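Local coordinates for protein PAN2-PAN3 deadenylation complex catalytic subunit pan2 (Neurospora crassa, PDB 4CZX) that probably acts as the catalytic subunit of a deadenylase complex that shortens mRNA poly(A) tails, this chain being the N-terminal WD40 domain of that subunit, at residues G266-T271 with K302-N307. Sequence-based numbering, arbitrary orientation.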
loop_
_atom_site.group_PDB
_atom_site.type_symbol
_atom_site.label_atom_id
_atom_site.label_comp_id
_atom_site.label_asym_id
_atom_site.label_seq_id
_atom_site.Cartn_x
_atom_site.Cartn_y
_atom_site.Cartn_z
ATOM N N GLY A 266 5.083 9.655 42.227
ATOM C CA GLY A 266 5.774 10.866 41.808
ATOM C C GLY A 266 6.332 11.703 42.948
ATOM O O GLY A 266 6.727 12.855 42.743
ATOM N N GLN A 267 6.358 11.136 44.151
ATOM C CA GLN A 267 7.024 11.791 45.270
ATOM C C GLN A 267 8.529 11.623 45.131
ATOM O O GLN A 267 9.016 10.523 44.873
ATOM C CB GLN A 267 6.553 11.226 46.608
ATOM C CG GLN A 267 7.292 11.820 47.795
ATOM C CD GLN A 267 6.760 11.340 49.129
ATOM O OE1 GLN A 267 7.369 11.585 50.173
ATOM N NE2 GLN A 267 5.615 10.655 49.106
ATOM N N ILE A 268 9.259 12.719 45.299
ATOM C CA ILE A 268 10.701 12.724 45.091
ATOM C C ILE A 268 11.450 13.228 46.327
ATOM O O ILE A 268 11.069 14.240 46.921
ATOM C CB ILE A 268 11.082 13.602 43.884
ATOM C CG1 ILE A 268 10.465 13.043 42.599
ATOM C CG2 ILE A 268 12.590 13.708 43.741
ATOM C CD1 ILE A 268 10.746 13.892 41.387
ATOM N N HIS A 269 12.494 12.504 46.723
ATOM C CA HIS A 269 13.410 12.976 47.758
ATOM C C HIS A 269 14.776 13.232 47.149
ATOM O O HIS A 269 15.295 12.391 46.414
ATOM C CB HIS A 269 13.553 11.969 48.899
ATOM C CG HIS A 269 12.304 11.769 49.701
ATOM N ND1 HIS A 269 12.306 11.124 50.920
ATOM C CD2 HIS A 269 11.019 12.119 49.462
ATOM C CE1 HIS A 269 11.075 11.091 51.400
ATOM N NE2 HIS A 269 10.274 11.684 50.531
ATOM N N VAL A 270 15.352 14.391 47.456
ATOM C CA VAL A 270 16.727 14.679 47.074
ATOM C C VAL A 270 17.531 14.523 48.350
ATOM O O VAL A 270 17.397 15.327 49.274
ATOM C CB VAL A 270 16.890 16.081 46.467
ATOM C CG1 VAL A 270 18.335 16.318 46.066
ATOM C CG2 VAL A 270 15.984 16.237 45.256
ATOM N N THR A 271 18.331 13.464 48.420
ATOM C CA THR A 271 18.904 13.041 49.694
ATOM C C THR A 271 20.402 12.820 49.642
ATOM O O THR A 271 20.905 12.097 48.779
ATOM C CB THR A 271 18.263 11.729 50.181
ATOM O OG1 THR A 271 16.838 11.866 50.191
ATOM C CG2 THR A 271 18.754 11.375 51.582
ATOM N N LYS A 302 14.369 17.272 35.615
ATOM C CA LYS A 302 13.913 15.962 36.071
ATOM C C LYS A 302 12.757 15.485 35.200
ATOM O O LYS A 302 11.761 16.192 35.051
ATOM C CB LYS A 302 13.454 15.996 37.534
ATOM C CG LYS A 302 14.572 16.030 38.576
ATOM C CD LYS A 302 15.234 17.400 38.681
ATOM C CE LYS A 302 16.154 17.465 39.894
ATOM N NZ LYS A 302 16.796 18.810 40.064
ATOM N N ALA A 303 12.881 14.289 34.642
ATOM C CA ALA A 303 11.835 13.759 33.762
ATOM C C ALA A 303 11.217 12.503 34.343
ATOM O O ALA A 303 11.928 11.655 34.871
ATOM C CB ALA A 303 12.394 13.474 32.379
ATOM N N LEU A 304 9.895 12.384 34.208
ATOM C CA LEU A 304 9.145 11.253 34.736
ATOM C C LEU A 304 8.117 10.793 33.709
ATOM O O LEU A 304 7.345 11.610 33.204
ATOM C CB LEU A 304 8.432 11.622 36.041
ATOM C CG LEU A 304 9.227 12.061 37.273
ATOM C CD1 LEU A 304 9.624 13.536 37.203
ATOM C CD2 LEU A 304 8.417 11.793 38.526
ATOM N N ALA A 305 8.102 9.502 33.389
ATOM C CA ALA A 305 7.083 8.981 32.486
ATOM C C ALA A 305 6.120 8.112 33.270
ATOM O O ALA A 305 6.553 7.363 34.150
ATOM C CB ALA A 305 7.712 8.186 31.339
ATOM N N ASP A 306 4.822 8.217 32.969
ATOM C CA ASP A 306 3.827 7.454 33.721
ATOM C C ASP A 306 3.107 6.430 32.851
ATOM O O ASP A 306 3.276 6.404 31.627
ATOM C CB ASP A 306 2.814 8.386 34.421
ATOM C CG ASP A 306 1.851 9.100 33.462
ATOM O OD1 ASP A 306 1.665 8.683 32.298
ATOM O OD2 ASP A 306 1.250 10.105 33.900
ATOM N N ASN A 307 2.292 5.587 33.481
ATOM C CA ASN A 307 1.679 4.501 32.732
ATOM C C ASN A 307 0.454 4.966 31.948
ATOM O O ASN A 307 -0.205 4.163 31.296
ATOM C CB ASN A 307 1.323 3.339 33.668
ATOM C CG ASN A 307 0.162 3.646 34.573
ATOM O OD1 ASN A 307 -0.148 4.803 34.843
ATOM N ND2 ASN A 307 -0.500 2.600 35.047
#
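Leu304 meets Ile268 and Gly266 in a small, buried, apolar contact between two neighbouring sheets. Lys302 starts the second segment at the margin. It points to the first segment but stays short of contact, with Lys302 CG 5.2 Å from Ile268 CD1, and its NZ bonds to the carbonyl O of Gly299. Ala303 and, two residues on, Ala305 face the other side of their sheet, against Ile33 of the following blade. Leu304 turns back to the first segment. Leu304 CD2 lies 4.2 Å from Ile268 CD1. Leu304 CD1 is 4.4 Å from Ile268 CD1, so the end of Ile268 faces both methyls of the fork. The extended Ile268 chain (chi2 177°) carries CD1 forward to them. Leu304 CD2 also sits 4.3 Å from Gly266 CA. The backbone of Gly266 is left-handed (phi 84°), a turn conformation just before the strand. The fold is a seven-bladed beta-propeller. Here the third strand of one blade packs on the second strand of the next, which is the blade closed by the N-terminal strand 10-16. Val262 and Thr284 add to the packing round Leu304. Asp306 ends the strand at the turn into strand 310-315, where its OD1 accepts bonds from the backbone N of Lys308 and Asn310, and Asn307 OD1 takes the backbone N of Val289.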